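Putative ATP binding component of ABC-transporter (Escherichia coli, PDB 2R5O) probably serves as the ATP-binding component of an ABC transporter exporting O-antigen polysaccharide, its C-terminal immunoglobulin-like domain binding the carbohydrate. Local coordinates at residues M21-I26 and G121-F126; A48-Y53 and F74-V79. All coordinates share one frame; numbering follows the deposited sequence.

Interaction 1. Residues M21-I26 and G121-F126; sequences MSLDEI and GDVRVF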
# COMPACT_ATOMS: atom_id res chain seq x y z
N MET A 21 -12.86 16.90 -20.02
CA MET A 21 -13.43 16.06 -21.11
C MET A 21 -14.86 16.49 -21.45
O MET A 21 -15.71 16.58 -20.56
CB MET A 21 -13.41 14.58 -20.71
CG MET A 21 -12.01 14.02 -20.51
SD MET A 21 -12.01 12.28 -20.05
CE MET A 21 -12.69 12.39 -18.42
N SER A 22 -15.11 16.75 -22.73
CA SER A 22 -16.40 17.24 -23.19
C SER A 22 -17.50 16.18 -23.18
O SER A 22 -17.37 15.13 -23.82
CB SER A 22 -16.27 17.81 -24.60
OG SER A 22 -17.47 18.44 -25.00
N LEU A 23 -18.60 16.47 -22.49
CA LEU A 23 -19.78 15.60 -22.49
C LEU A 23 -20.53 15.60 -23.82
O LEU A 23 -21.37 14.73 -24.07
CB LEU A 23 -20.74 16.01 -21.37
CG LEU A 23 -20.21 15.97 -19.94
CD1 LEU A 23 -21.26 16.49 -18.97
CD2 LEU A 23 -19.77 14.57 -19.56
N ASP A 24 -20.26 16.59 -24.67
CA ASP A 24 -20.91 16.69 -25.96
C ASP A 24 -20.15 15.99 -27.10
O ASP A 24 -20.51 16.16 -28.27
CB ASP A 24 -21.13 18.16 -26.32
CG ASP A 24 -22.01 18.90 -25.32
OD1 ASP A 24 -21.85 20.26 -25.24
OD2 ASP A 24 -22.84 18.14 -24.56
N GLU A 25 -19.11 15.24 -26.76
CA GLU A 25 -18.32 14.49 -27.74
C GLU A 25 -18.33 13.01 -27.38
O GLU A 25 -18.04 12.63 -26.21
CB GLU A 25 -16.89 15.02 -27.77
CG GLU A 25 -16.83 16.48 -28.21
CD GLU A 25 -15.44 17.08 -28.25
OE1 GLU A 25 -15.30 18.22 -28.73
OE2 GLU A 25 -14.48 16.42 -27.80
N ILE A 26 -18.65 12.16 -28.36
CA ILE A 26 -18.74 10.72 -28.10
C ILE A 26 -17.73 9.86 -28.85
O ILE A 26 -17.81 8.63 -28.77
CB ILE A 26 -20.17 10.17 -28.37
CG1 ILE A 26 -20.54 10.26 -29.86
CG2 ILE A 26 -21.20 10.90 -27.51
CD1 ILE A 26 -21.70 9.36 -30.24
N GLY A 121 -27.96 7.15 -24.50
CA GLY A 121 -27.32 8.34 -25.05
C GLY A 121 -26.53 9.18 -24.07
O GLY A 121 -25.78 10.07 -24.48
N ASP A 122 -26.70 8.93 -22.77
CA ASP A 122 -26.02 9.74 -21.78
C ASP A 122 -24.49 9.59 -21.87
O ASP A 122 -23.97 8.50 -22.15
CB ASP A 122 -26.45 9.36 -20.37
CG ASP A 122 -27.79 9.90 -19.96
OD1 ASP A 122 -28.43 10.64 -20.74
OD2 ASP A 122 -28.18 9.58 -18.81
N VAL A 123 -23.80 10.68 -21.58
CA VAL A 123 -22.34 10.72 -21.48
C VAL A 123 -22.05 11.15 -20.06
O VAL A 123 -22.59 12.15 -19.59
CB VAL A 123 -21.73 11.71 -22.49
CG1 VAL A 123 -20.20 11.73 -22.39
CG2 VAL A 123 -22.17 11.34 -23.89
N ARG A 124 -21.23 10.37 -19.35
CA ARG A 124 -20.92 10.64 -17.94
C ARG A 124 -19.43 10.53 -17.71
O ARG A 124 -18.75 9.73 -18.34
CB ARG A 124 -21.61 9.63 -17.03
CG ARG A 124 -23.11 9.53 -17.16
CD ARG A 124 -23.82 10.71 -16.56
NE ARG A 124 -25.27 10.57 -16.73
CZ ARG A 124 -26.09 9.99 -15.86
NH1 ARG A 124 -25.64 9.48 -14.71
NH2 ARG A 124 -27.38 9.93 -16.14
N VAL A 125 -18.95 11.29 -16.74
CA VAL A 125 -17.58 11.20 -16.29
C VAL A 125 -17.60 10.70 -14.85
O VAL A 125 -18.41 11.14 -14.02
CB VAL A 125 -16.88 12.56 -16.40
CG1 VAL A 125 -15.48 12.49 -15.79
CG2 VAL A 125 -16.81 12.99 -17.86
N PHE A 126 -16.67 9.80 -14.55
CA PHE A 126 -16.50 9.23 -13.22
C PHE A 126 -15.08 9.43 -12.77
O PHE A 126 -14.15 9.27 -13.57
CB PHE A 126 -16.82 7.74 -13.27
CG PHE A 126 -18.20 7.44 -13.82
CD1 PHE A 126 -19.35 7.87 -13.17
CD2 PHE A 126 -18.33 6.82 -15.04
CE1 PHE A 126 -20.61 7.59 -13.70
CE2 PHE A 126 -19.58 6.52 -15.57
CZ PHE A 126 -20.71 6.91 -14.91

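Interaction 2. Residues A48-Y53 and F74-V79; sequences AKIIDY and FLMKVV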
# COMPACT_ATOMS: atom_id res chain seq x y z
N ALA A 48 -22.18 0.06 -23.52
CA ALA A 48 -21.56 1.32 -23.14
C ALA A 48 -20.13 1.25 -23.61
O ALA A 48 -19.59 0.15 -23.79
CB ALA A 48 -21.59 1.51 -21.63
N LYS A 49 -19.50 2.40 -23.75
CA LYS A 49 -18.10 2.49 -24.19
C LYS A 49 -17.38 3.52 -23.34
O LYS A 49 -17.85 4.65 -23.22
CB LYS A 49 -17.98 2.91 -25.66
CG LYS A 49 -18.40 1.82 -26.62
CD LYS A 49 -18.37 2.32 -28.03
CE LYS A 49 -17.00 2.32 -28.61
NZ LYS A 49 -17.12 2.49 -30.12
N ILE A 50 -16.21 3.13 -22.83
CA ILE A 50 -15.32 4.08 -22.18
C ILE A 50 -14.56 4.76 -23.32
O ILE A 50 -13.74 4.12 -23.98
CB ILE A 50 -14.36 3.44 -21.20
CG1 ILE A 50 -15.13 2.59 -20.20
CG2 ILE A 50 -13.55 4.51 -20.54
CD1 ILE A 50 -14.23 1.79 -19.29
N ILE A 51 -14.87 6.03 -23.59
CA ILE A 51 -14.38 6.71 -24.79
C ILE A 51 -13.22 7.69 -24.54
O ILE A 51 -12.63 8.17 -25.48
CB ILE A 51 -15.54 7.42 -25.52
CG1 ILE A 51 -16.38 8.29 -24.57
CG2 ILE A 51 -16.42 6.39 -26.22
CD1 ILE A 51 -17.34 9.20 -25.32
N ASP A 52 -12.93 7.97 -23.27
CA ASP A 52 -11.82 8.88 -22.96
C ASP A 52 -11.43 8.70 -21.51
O ASP A 52 -12.19 8.12 -20.72
CB ASP A 52 -12.22 10.35 -23.25
CG ASP A 52 -11.04 11.26 -23.55
OD1 ASP A 52 -9.88 10.82 -23.55
OD2 ASP A 52 -11.31 12.45 -23.83
N TYR A 53 -10.24 9.18 -21.16
CA TYR A 53 -9.82 9.27 -19.77
C TYR A 53 -8.97 10.50 -19.57
O TYR A 53 -8.47 11.10 -20.54
CB TYR A 53 -9.07 8.01 -19.32
CG TYR A 53 -7.69 7.82 -19.91
CD1 TYR A 53 -6.53 8.24 -19.25
CD2 TYR A 53 -7.52 7.18 -21.11
CE1 TYR A 53 -5.28 8.04 -19.79
CE2 TYR A 53 -6.26 6.94 -21.65
CZ TYR A 53 -5.15 7.38 -20.97
OH TYR A 53 -3.90 7.15 -21.54
N PHE A 74 -8.16 10.03 -11.30
CA PHE A 74 -8.27 9.14 -12.44
C PHE A 74 -9.70 9.22 -12.93
O PHE A 74 -10.63 8.76 -12.24
CB PHE A 74 -7.95 7.71 -11.99
CG PHE A 74 -6.54 7.52 -11.48
CD1 PHE A 74 -5.49 7.31 -12.35
CD2 PHE A 74 -6.26 7.57 -10.12
CE1 PHE A 74 -4.21 7.11 -11.87
CE2 PHE A 74 -4.99 7.40 -9.68
CZ PHE A 74 -3.96 7.15 -10.56
N LEU A 75 -9.90 9.85 -14.08
CA LEU A 75 -11.23 10.12 -14.63
C LEU A 75 -11.46 9.31 -15.89
O LEU A 75 -10.55 9.17 -16.72
CB LEU A 75 -11.41 11.61 -14.98
CG LEU A 75 -11.28 12.56 -13.78
CD1 LEU A 75 -9.86 13.09 -13.63
CD2 LEU A 75 -12.29 13.69 -13.87
N MET A 76 -12.68 8.80 -16.03
CA MET A 76 -13.07 8.06 -17.23
C MET A 76 -14.40 8.61 -17.75
O MET A 76 -15.28 8.92 -16.96
CB MET A 76 -13.16 6.55 -16.95
CG MET A 76 -13.93 6.18 -15.66
SD MET A 76 -14.14 4.42 -15.33
CE MET A 76 -15.43 4.14 -16.47
N LYS A 77 -14.52 8.72 -19.07
CA LYS A 77 -15.74 9.21 -19.72
C LYS A 77 -16.39 8.05 -20.45
O LYS A 77 -15.72 7.32 -21.20
CB LYS A 77 -15.40 10.32 -20.70
CG LYS A 77 -16.65 10.91 -21.35
CD LYS A 77 -16.39 12.20 -22.12
CE LYS A 77 -15.72 11.93 -23.44
NZ LYS A 77 -15.80 13.10 -24.39
N VAL A 78 -17.69 7.90 -20.25
CA VAL A 78 -18.45 6.77 -20.80
C VAL A 78 -19.68 7.28 -21.54
O VAL A 78 -20.39 8.17 -21.04
CB VAL A 78 -18.94 5.83 -19.68
CG1 VAL A 78 -19.65 4.61 -20.28
CG2 VAL A 78 -17.78 5.41 -18.80
N VAL A 79 -19.96 6.69 -22.70
CA VAL A 79 -21.24 6.88 -23.39
C VAL A 79 -22.06 5.61 -23.27
O VAL A 79 -21.56 4.52 -23.49
CB VAL A 79 -21.05 7.33 -24.87
CG1 VAL A 79 -20.25 6.32 -25.73
CG2 VAL A 79 -22.41 7.59 -25.53

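Interaction 1. Residues M21-I26 and G121-F126
Where M21 and L23 settle on V125 and V123, just ahead of the strand that receives them, D122 points away and its OD2 is gripped by two groups. R124 NH2 reaches it at 2.8 Å in a salt bridge, approaching from above the carboxylate plane (36° out of it) and tilted from its own guanidinium plane, while the backbone N of S119 is the second partner. R124 NH1 bonds S117 O, so the guanidinium is held at two nitrogens.

The face turned to 21-26 is apolar. The L23 carbonyl oxygen rests against the V123 side chain, L23 O just 3.4 Å from V123 CB and close to both methyls. With V123 CG1 opposite the backbone N (chi1 -179°), CG2 is the methyl that meets I26 CG2 at 3.8 Å, the side chains crossing at about a right angle, while CG1 lies 4.0 Å from L23 CD2. That same L23 methyl comes within 3.8 Å of V125 CG2, bridging the two valines. Here the N-terminal segment lies on one face of an immunoglobulin-like sheet, in the C-terminal domain of Wzt, at the outermost strand within this chain, 123-131; on the far side of that strand F126 packs on F184 of the second subunit. V125 offers its other methyl, CG1, to M21 CE at 3.8 Å. The methionine chain runs extended to SD and then bends (chi3 -69°), which turns CE to the valine.

Residues S22 to E25 form a type I turn whose internal backbone bond, E25 N to S22 O, is weak at 3.4 Å. Both S22 O and E25 O also accept hydrogen bonds from K77 NZ, so a lysine ammonium from the neighbouring strand joins the turn's two ends.

Interaction 2. Residues A48-Y53 and F74-V79
K49 and V79 pair through two backbone bonds, K49 N to V79 O and V79 N to K49 O, each 3.0 Å long. Farther along, the K77 backbone serves two successive residues: its O accepts from I51 N at 2.8 Å, and its N gives a nearly straight bond (175°) to D52 O at 2.9 Å, although the donor stands above that carbonyl's plane. With I51 and D52 both facing K77, this is a classic beta bulge in the antiparallel sheet of an immunoglobulin-like sandwich. I50 turns its backbone polar atoms away from 74-79: its N bonds D158 OD2 and its O accepts from R160 NH1, both on strand 153-169 of the other sheet.

D52 OD1 is shared between R33 NE, in a salt bridge, and Y53 N at 2.9 Å. K77 NZ stays 4.6 Å from D52 OD2, beyond a salt bridge, its bonds going instead to S22 O and E25 O. The lysine chain bends at chi3 (76°), with CE placed 3.7 Å from I51 CD1. On the opposite face I50 CD1 touches M76 CE at 3.9 Å, while Y53 OH is bonded to P34 O.

In the fold
The two contacts adjoin, their centres 8 Å apart, and share one antiparallel four-stranded sheet ordered 60-61, 48-57, 71-80, 123-131. Interaction 2 joins the central pair, whereas interaction 1 lays the N-terminal loop over the neighbouring edge strand. Along the chain, 48-53 and 74-79 fall inside the long loop that interaction 1 closes between 21-26 and 121-126. Strand 71-80 links them, through V78 N and R124 O in the backbone and through K77, whose ammonium leaves the sheet for the turn at S22. M21 SD and I26 also pack on Y53 and I51, so the segment ahead of the first strand covers one face of this sheet in the carbohydrate-binding domain.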